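Myo-inositol 2-dehydrogenase (PDB 3CEA) probably catalyses the NAD-dependent oxidation of myo-inositol to its 2-keto derivative, likely the first step of inositol breakdown. Local coordinates at residues V203-L208 / K330-S335; F223-A228 / T239-R244; A246-Q251 / R284-S289. All coordinates share one frame; numbering follows the deposited sequence.

Contact 1 (V203-L208 / K330-S335); sequences VQAYGL and KACQQS
Ala205 is the first residue of the strand to meet the helix: its methyl group points at residues 330-335, and CB comes to 4.1 Å from Cys332 SG. The sulfur is set beside the backbone N of its own residue, which lays it along the flank of the helix within range of that methyl. On the carbonyl side, Ala205 O is 3.3 Å from Ser335 OG, a close approach that does not count as a hydrogen bond.

At Tyr206 the chain turns its side chain to the other side of the strand, leaving the backbone to face the helix, with CA 3.4 Å from Ser335 OG. The phenol goes to the subunit interface, where Leu208 also packs on Gln229 of the second subunit. The Tyr206 OH is hydrogen-bonded to Gln204 of the second subunit, Gln204 here returns the same bond, and the two Tyr206 rings meet there.

Here helix 319-338 lies across the sheet of the GFO/IDH/MocA C-terminal domain. The short axes cross at -57° and come within 6.2 Å, a close approach made possible by the small residues on both sides.

At Gly207 the two backbones come nearest, with CA 3.7 Å from Cys332 O. A beta carbon at this position would fall 2.3 Å from that carbonyl oxygen and collide with it. Gly207 N donates to Ser335 OG at 2.9 Å, the N-H...O angle being 156°. Ser335 holds its hydroxyl anti to the backbone N (chi1 178°), which carries OG out from the helix to the strand. That oxygen therefore takes the Gly207 proton and passes its own to Lys340 O, so the buried hydroxyl is used both ways.

Contact 2 (F223-A228 / T239-R244); sequences FETGVA and TLIGGR
Val227 and Ile241 lie side by side on one face of the hairpin and point the same way, with Val227 CG1 4.0 Å from Ile241 CG1. They form a non-hydrogen-bonded antiparallel pair. Val227 CG1, anti to the backbone N, also reaches the methyl of Thr239, 4.1 Å from its CG2. On the reverse face Ala228 sits opposite Leu240, and Ala228 CB touches Leu240 CD1 at 4.1 Å. This is a hydrogen-bonded pair, closed in both directions by N-H...O bonds, Ala228 N to Leu240 O and Leu240 N to Ala228 O, each 2.8 Å. Gly226 and Gly242 make the next such pair, again bonded both ways, neither residue carrying a side chain on the face shared with Ala228 and Leu240.

Beyond the paired strands, Glu224 takes over from the backbone. Its chain bends at chi2 (-83°) to bring OE2 to Arg244 N at 2.8 Å, with an N-H...O angle of 165°. The amide arrives on the anti side of the carboxylate, 23° out of its plane. With an alanine here, Arg244 N would probably be left without this acceptor, and the corner where the chain leaves the hairpin would lose its tie to the residue that leads into strand 225-232. The guanidinium group turns elsewhere, to a salt bridge with Asp185 and a cation-pi contact with Phe170.

Strands 202-210 and 153-163 flank the hairpin within the sheet. Helix 182-198 covers Ala228 and Leu240, with Cys332 of helix 319-338 also against Ala228, while Val227 and Ile241 pack against Ile237 and Tyr155 of the second subunit.

Contact 3 (A246-Q251 / R284-S289); sequences AAHGNQ and RPSLQS
His248 O is the polar atom on which the two loops converge. Gln288 NE2 donates to it at 3.0 Å in a nearly straight bond (167°), the oxygen lying almost in the plane of the Gln288 amide. A water bound by Ser286 N adds a weak, long bond to the same oxygen, and Ser286 CB packs against it at 3.5 Å. Gln288 is bent at chi2 (-55°), folding its amide back over its own loop, where NE2 spends a second proton on Ser286 O. That donor stands above the Ser286 carbonyl plane, unlike the one at His248 O. At the other end of the amide, OE1 is joined to Ala247 O by a bridging water, which donates to both.

Two residues on, Asn250 N donates to Leu287 O at 2.9 Å, and Gly249 CA approaches the same oxygen at 3.4 Å. A beta carbon on Gly249 would run into Leu287 O and into the Gln288 amide, so the absence of a side chain lets the loops close on each other. Asn250 lays OD1 3.6 Å from Ser289 C, while its ND2 is bonded to Ile161 O of strand 153-163. The His248 imidazole gives its NE2 proton to Gln251 OE1 at 2.8 Å, and Ser286 OG lies at the ring edge. The same ring meets Phe277 of the third subunit and Trp262 of the second edge-to-face.

Residues 246-251 lead from strand 245-246 into strand 251-258, beside strand 153-163. Residues 284-289 run from strand 283-284 to helix 290-293, with Ser289 at its N-cap.

In the fold
Contacts 1 and 2 are neighbours in one sheet, their centres 12 Å apart. Leu208 N lies 2.8 Å from Val227 O, a probable hydrogen bond between adjacent strands, and Cys332 SG reaches to 3.7 Å from Ala228 CB. Contact 3 follows contact 2 along the chain, past the corner at Arg244, with about 17 Å between centres; from contact 1 it is about 28 Å away. Of the three, contact 1 spans the longest stretch of sequence, and both others are nested within the loop it closes. The bound NAD lies close to contacts 2 and 3, about 8 Å from the Arg244 side chain and about 9 Å from that of Asn250. All three contacts touch the second subunit.

Contact 1 (V203-L208 / K330-S335)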
loop_
_atom_site.group_PDB
_atom_site.type_symbol
_atom_site.label_atom_id
_atom_site.label_comp_id
_atom_site.label_asym_id
_atom_site.label_seq_id
_atom_site.Cartn_x
_atom_site.Cartn_y
_atom_site.Cartn_z
ATOM N N VAL A 203 6.599 -34.144 -6.105
ATOM C CA VAL A 203 7.315 -35.422 -6.089
ATOM C C VAL A 203 8.205 -35.583 -4.851
ATOM O O VAL A 203 8.654 -36.689 -4.545
ATOM C CB VAL A 203 8.144 -35.642 -7.383
ATOM C CG1 VAL A 203 7.226 -35.699 -8.598
ATOM C CG2 VAL A 203 9.209 -34.559 -7.552
ATOM N N GLN A 204 8.439 -34.481 -4.142
ATOM C CA GLN A 204 9.341 -34.465 -2.991
ATOM C C GLN A 204 8.948 -33.372 -2.007
ATOM O O GLN A 204 8.559 -32.277 -2.410
ATOM C CB GLN A 204 10.784 -34.256 -3.457
ATOM C CG GLN A 204 11.848 -34.625 -2.435
ATOM C CD GLN A 204 13.247 -34.526 -3.005
ATOM O OE1 GLN A 204 13.760 -33.434 -3.251
ATOM N NE2 GLN A 204 13.875 -35.674 -3.216
ATOM N N ALA A 205 9.064 -33.676 -0.716
ATOM C CA ALA A 205 8.684 -32.742 0.338
ATOM C C ALA A 205 9.713 -32.667 1.457
ATOM O O ALA A 205 10.241 -33.687 1.915
ATOM C CB ALA A 205 7.318 -33.105 0.906
ATOM N N TYR A 206 9.989 -31.437 1.881
ATOM C CA TYR A 206 10.805 -31.166 3.051
ATOM C C TYR A 206 9.967 -30.341 4.005
ATOM O O TYR A 206 9.542 -29.234 3.663
ATOM C CB TYR A 206 12.068 -30.404 2.662
ATOM C CG TYR A 206 12.999 -30.061 3.814
ATOM C CD1 TYR A 206 13.409 -31.034 4.728
ATOM C CD2 TYR A 206 13.493 -28.765 3.969
ATOM C CE1 TYR A 206 14.268 -30.717 5.778
ATOM C CE2 TYR A 206 14.364 -28.443 5.002
ATOM C CZ TYR A 206 14.745 -29.421 5.906
ATOM O OH TYR A 206 15.599 -29.101 6.936
ATOM N N GLY A 207 9.719 -30.890 5.189
ATOM C CA GLY A 207 8.908 -30.217 6.193
ATOM C C GLY A 207 9.664 -29.962 7.481
ATOM O O GLY A 207 10.479 -30.780 7.905
ATOM N N LEU A 208 9.398 -28.810 8.091
ATOM C CA LEU A 208 9.968 -28.459 9.389
ATOM C C LEU A 208 8.889 -27.862 10.277
ATOM O O LEU A 208 8.034 -27.110 9.806
ATOM C CB LEU A 208 11.135 -27.479 9.229
ATOM C CG LEU A 208 12.430 -28.015 8.607
ATOM C CD1 LEU A 208 13.316 -26.874 8.133
ATOM C CD2 LEU A 208 13.181 -28.909 9.586
ATOM N N LYS A 330 0.161 -35.029 4.485
ATOM C CA LYS A 330 0.690 -36.029 5.412
ATOM C C LYS A 330 2.161 -36.354 5.132
ATOM O O LYS A 330 2.889 -36.780 6.033
ATOM C CB LYS A 330 -0.166 -37.301 5.396
ATOM C CG LYS A 330 -1.512 -37.155 6.100
ATOM C CD LYS A 330 -2.173 -38.505 6.334
ATOM N N ALA A 331 2.587 -36.140 3.887
ATOM C CA ALA A 331 3.985 -36.314 3.501
ATOM C C ALA A 331 4.868 -35.208 4.080
ATOM O O ALA A 331 6.023 -35.449 4.421
ATOM C CB ALA A 331 4.118 -36.369 1.985
ATOM N N CYS A 332 4.318 -34.000 4.190
ATOM C CA CYS A 332 5.032 -32.872 4.780
ATOM C C CYS A 332 5.183 -33.064 6.284
ATOM O O CYS A 332 6.230 -32.751 6.854
ATOM C CB CYS A 332 4.308 -31.558 4.494
ATOM S SG CYS A 332 4.177 -31.121 2.745
ATOM N N GLN A 333 4.129 -33.584 6.914
ATOM C CA GLN A 333 4.125 -33.875 8.344
ATOM C C GLN A 333 5.105 -34.996 8.676
ATOM O O GLN A 333 5.811 -34.927 9.682
ATOM C CB GLN A 333 2.714 -34.236 8.821
ATOM C CG GLN A 333 2.560 -34.305 10.338
ATOM C CD GLN A 333 2.758 -32.955 11.016
ATOM O OE1 GLN A 333 2.043 -31.990 10.736
ATOM N NE2 GLN A 333 3.733 -32.886 11.920
ATOM N N GLN A 334 5.141 -36.018 7.823
ATOM C CA GLN A 334 6.065 -37.135 7.978
ATOM C C GLN A 334 7.512 -36.670 7.854
ATOM O O GLN A 334 8.362 -37.078 8.643
ATOM C CB GLN A 334 5.772 -38.223 6.943
ATOM C CG GLN A 334 6.524 -39.533 7.182
ATOM C CD GLN A 334 6.424 -40.496 6.010
ATOM O OE1 GLN A 334 5.655 -40.280 5.072
ATOM N NE2 GLN A 334 7.207 -41.570 6.061
ATOM N N SER A 335 7.774 -35.813 6.867
ATOM C CA SER A 335 9.107 -35.257 6.622
ATOM C C SER A 335 9.675 -34.552 7.852
ATOM O O SER A 335 10.858 -34.689 8.166
ATOM C CB SER A 335 9.068 -34.296 5.430
ATOM O OG SER A 335 10.336 -33.713 5.199
#

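Contact 2 (F223-A228 / T239-R244)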
loop_
_atom_site.group_PDB
_atom_site.type_symbol
_atom_site.label_atom_id
_atom_site.label_comp_id
_atom_site.label_asym_id
_atom_site.label_seq_id
_atom_site.Cartn_x
_atom_site.Cartn_y
_atom_site.Cartn_z
ATOM N N PHE A 223 1.997 -28.919 16.560
ATOM C CA PHE A 223 3.052 -27.947 16.272
ATOM C C PHE A 223 2.454 -26.622 15.819
ATOM O O PHE A 223 1.586 -26.595 14.942
ATOM C CB PHE A 223 4.010 -28.478 15.202
ATOM C CG PHE A 223 4.794 -29.683 15.633
ATOM C CD1 PHE A 223 5.882 -29.552 16.497
ATOM C CD2 PHE A 223 4.449 -30.953 15.173
ATOM C CE1 PHE A 223 6.612 -30.671 16.902
ATOM C CE2 PHE A 223 5.172 -32.077 15.568
ATOM C CZ PHE A 223 6.257 -31.935 16.436
ATOM N N GLU A 224 2.928 -25.530 16.414
ATOM C CA GLU A 224 2.426 -24.192 16.099
ATOM C C GLU A 224 2.645 -23.812 14.633
ATOM O O GLU A 224 1.725 -23.325 13.971
ATOM C CB GLU A 224 3.052 -23.146 17.031
ATOM C CG GLU A 224 2.380 -21.773 16.984
ATOM C CD GLU A 224 2.871 -20.914 15.833
ATOM O OE1 GLU A 224 4.097 -20.841 15.632
ATOM O OE2 GLU A 224 2.036 -20.315 15.124
ATOM N N THR A 225 3.858 -24.034 14.135
ATOM C CA THR A 225 4.213 -23.660 12.769
ATOM C C THR A 225 4.704 -24.864 11.976
ATOM O O THR A 225 5.392 -25.734 12.507
ATOM C CB THR A 225 5.273 -22.520 12.746
ATOM O OG1 THR A 225 4.719 -21.343 13.343
ATOM C CG2 THR A 225 5.706 -22.174 11.319
ATOM N N GLY A 226 4.326 -24.910 10.704
ATOM C CA GLY A 226 4.825 -25.915 9.782
ATOM C C GLY A 226 5.258 -25.256 8.492
ATOM O O GLY A 226 4.452 -24.613 7.818
ATOM N N VAL A 227 6.535 -25.404 8.154
ATOM C CA VAL A 227 7.059 -24.891 6.894
ATOM C C VAL A 227 7.445 -26.067 6.007
ATOM O O VAL A 227 8.202 -26.946 6.424
ATOM C CB VAL A 227 8.278 -23.952 7.100
ATOM C CG1 VAL A 227 8.684 -23.297 5.784
ATOM C CG2 VAL A 227 7.973 -22.879 8.143
ATOM N N ALA A 228 6.910 -26.082 4.789
ATOM C CA ALA A 228 7.224 -27.129 3.819
ATOM C C ALA A 228 7.751 -26.556 2.511
ATOM O O ALA A 228 7.242 -25.550 2.018
ATOM C CB ALA A 228 6.006 -27.994 3.555
ATOM N N THR A 239 6.637 -23.254 -1.414
ATOM C CA THR A 239 6.740 -23.195 0.037
ATOM C C THR A 239 5.336 -23.074 0.612
ATOM O O THR A 239 4.512 -22.321 0.090
ATOM C CB THR A 239 7.586 -21.988 0.498
ATOM O OG1 THR A 239 8.888 -22.065 -0.092
ATOM C CG2 THR A 239 7.729 -21.955 2.018
ATOM N N LEU A 240 5.071 -23.828 1.677
ATOM C CA LEU A 240 3.814 -23.723 2.418
ATOM C C LEU A 240 4.109 -23.398 3.871
ATOM O O LEU A 240 4.970 -24.025 4.493
ATOM C CB LEU A 240 3.022 -25.030 2.368
ATOM C CG LEU A 240 2.919 -25.858 1.090
ATOM C CD1 LEU A 240 2.543 -27.281 1.466
ATOM C CD2 LEU A 240 1.915 -25.267 0.116
ATOM N N ILE A 241 3.384 -22.422 4.409
ATOM C CA ILE A 241 3.497 -22.080 5.819
ATOM C C ILE A 241 2.135 -22.089 6.508
ATOM O O ILE A 241 1.215 -21.368 6.115
ATOM C CB ILE A 241 4.214 -20.728 6.032
ATOM C CG1 ILE A 241 5.632 -20.795 5.456
ATOM C CG2 ILE A 241 4.227 -20.352 7.517
ATOM C CD1 ILE A 241 6.509 -19.649 5.841
ATOM N N GLY A 242 2.017 -22.940 7.520
ATOM C CA GLY A 242 0.839 -22.984 8.369
ATOM C C GLY A 242 1.222 -22.513 9.753
ATOM O O GLY A 242 2.208 -22.982 10.322
ATOM N N GLY A 243 0.445 -21.578 10.290
ATOM C CA GLY A 243 0.713 -21.013 11.606
ATOM C C GLY A 243 -0.556 -20.702 12.370
ATOM O O GLY A 243 -1.653 -20.725 11.802
ATOM N N ARG A 244 -0.397 -20.411 13.662
ATOM C CA ARG A 244 -1.523 -20.177 14.562
ATOM C C ARG A 244 -1.262 -19.040 15.560
ATOM O O ARG A 244 -1.982 -18.911 16.553
ATOM C CB ARG A 244 -1.860 -21.462 15.337
ATOM C CG ARG A 244 -1.877 -22.729 14.495
ATOM C CD ARG A 244 -2.903 -23.706 15.008
ATOM N NE ARG A 244 -3.140 -24.795 14.062
ATOM C CZ ARG A 244 -4.038 -24.768 13.077
ATOM N NH1 ARG A 244 -4.804 -23.699 12.883
ATOM N NH2 ARG A 244 -4.171 -25.820 12.281
#

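Contact 3 (A246-Q251 / R284-S289)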
loop_
_atom_site.group_PDB
_atom_site.type_symbol
_atom_site.label_atom_id
_atom_site.label_comp_id
_atom_site.label_asym_id
_atom_site.label_seq_id
_atom_site.Cartn_x
_atom_site.Cartn_y
_atom_site.Cartn_z
ATOM N N ALA A 246 -0.189 -15.408 14.654
ATOM C CA ALA A 246 -0.024 -14.057 14.116
ATOM C C ALA A 246 -0.680 -13.021 15.031
ATOM O O ALA A 246 -1.747 -13.270 15.601
ATOM C CB ALA A 246 -0.586 -13.957 12.705
ATOM N N ALA A 247 -0.031 -11.867 15.166
ATOM C CA ALA A 247 -0.535 -10.778 16.001
ATOM C C ALA A 247 -1.541 -9.883 15.271
ATOM O O ALA A 247 -2.493 -9.397 15.885
ATOM C CB ALA A 247 0.618 -9.950 16.546
ATOM N N HIS A 248 -1.338 -9.680 13.969
ATOM C CA HIS A 248 -2.156 -8.740 13.193
ATOM C C HIS A 248 -3.559 -9.239 12.837
ATOM O O HIS A 248 -4.512 -8.458 12.811
ATOM C CB HIS A 248 -1.408 -8.260 11.941
ATOM C CG HIS A 248 -1.145 -9.332 10.930
ATOM N ND1 HIS A 248 -0.262 -10.367 11.150
ATOM C CD2 HIS A 248 -1.626 -9.509 9.675
ATOM C CE1 HIS A 248 -0.224 -11.147 10.083
ATOM N NE2 HIS A 248 -1.040 -10.647 9.172
ATOM N N GLY A 249 -3.676 -10.534 12.564
ATOM C CA GLY A 249 -4.950 -11.141 12.194
ATOM C C GLY A 249 -4.761 -12.474 11.503
ATOM O O GLY A 249 -3.780 -13.179 11.751
ATOM N N ASN A 250 -5.713 -12.823 10.643
ATOM C CA ASN A 250 -5.628 -14.031 9.832
ATOM C C ASN A 250 -4.899 -13.718 8.532
ATOM O O ASN A 250 -5.375 -12.915 7.731
ATOM C CB ASN A 250 -7.031 -14.583 9.553
ATOM C CG ASN A 250 -7.027 -15.780 8.610
ATOM O OD1 ASN A 250 -7.768 -15.805 7.628
ATOM N ND2 ASN A 250 -6.200 -16.779 8.910
ATOM N N GLN A 251 -3.737 -14.338 8.338
ATOM C CA GLN A 251 -2.959 -14.159 7.115
ATOM C C GLN A 251 -3.193 -15.323 6.166
ATOM O O GLN A 251 -2.888 -16.471 6.498
ATOM C CB GLN A 251 -1.463 -14.031 7.431
ATOM C CG GLN A 251 -0.567 -13.750 6.214
ATOM C CD GLN A 251 -0.635 -12.305 5.730
ATOM O OE1 GLN A 251 -1.101 -11.413 6.444
ATOM N NE2 GLN A 251 -0.160 -12.070 4.508
ATOM N N ARG A 284 -3.597 -0.232 8.216
ATOM C CA ARG A 284 -4.703 -0.979 7.619
ATOM C C ARG A 284 -5.146 -2.100 8.550
ATOM O O ARG A 284 -4.422 -3.092 8.708
ATOM C CB ARG A 284 -4.321 -1.551 6.252
ATOM C CG ARG A 284 -4.171 -0.509 5.157
ATOM C CD ARG A 284 -5.483 0.221 4.878
ATOM N NE ARG A 284 -6.511 -0.648 4.303
ATOM C CZ ARG A 284 -6.662 -0.876 3.000
ATOM N NH1 ARG A 284 -5.847 -0.314 2.118
ATOM N NH2 ARG A 284 -7.630 -1.673 2.574
ATOM N N PRO A 285 -6.331 -1.942 9.178
ATOM C CA PRO A 285 -6.909 -2.964 10.052
ATOM C C PRO A 285 -7.088 -4.265 9.287
ATOM O O PRO A 285 -7.368 -4.242 8.081
ATOM C CB PRO A 285 -8.275 -2.379 10.426
ATOM C CG PRO A 285 -8.121 -0.919 10.247
ATOM C CD PRO A 285 -7.198 -0.754 9.083
ATOM N N SER A 286 -6.924 -5.387 9.985
ATOM C CA SER A 286 -6.905 -6.697 9.345
ATOM C C SER A 286 -8.118 -7.558 9.682
ATOM O O SER A 286 -8.786 -7.343 10.695
ATOM C CB SER A 286 -5.614 -7.443 9.695
ATOM O OG SER A 286 -4.475 -6.704 9.292
ATOM N N LEU A 287 -8.398 -8.518 8.800
ATOM C CA LEU A 287 -9.392 -9.557 9.028
ATOM C C LEU A 287 -8.891 -10.467 10.138
ATOM O O LEU A 287 -7.691 -10.730 10.230
ATOM C CB LEU A 287 -9.601 -10.385 7.757
ATOM C CG LEU A 287 -10.213 -9.722 6.522
ATOM C CD1 LEU A 287 -9.631 -10.326 5.263
ATOM C CD2 LEU A 287 -11.727 -9.851 6.528
ATOM N N GLN A 288 -9.812 -10.952 10.967
ATOM C CA GLN A 288 -9.453 -11.711 12.166
ATOM C C GLN A 288 -9.744 -13.215 12.097
ATOM O O GLN A 288 -9.386 -13.959 13.010
ATOM C CB GLN A 288 -10.121 -11.096 13.406
ATOM C CG GLN A 288 -9.632 -9.688 13.746
ATOM C CD GLN A 288 -8.122 -9.619 13.905
ATOM O OE1 GLN A 288 -7.538 -10.322 14.735
ATOM N NE2 GLN A 288 -7.480 -8.772 13.100
ATOM N N SER A 289 -10.392 -13.663 11.025
ATOM C CA SER A 289 -10.738 -15.076 10.890
ATOM C C SER A 289 -10.857 -15.521 9.441
ATOM O O SER A 289 -11.095 -14.705 8.543
ATOM C CB SER A 289 -12.035 -15.392 11.641
ATOM O OG SER A 289 -13.120 -14.641 11.131
HETATM O O HOH W 1 -5.239 -9.667 15.821
HETATM O O HOH W 2 -6.245 -5.448 12.690
#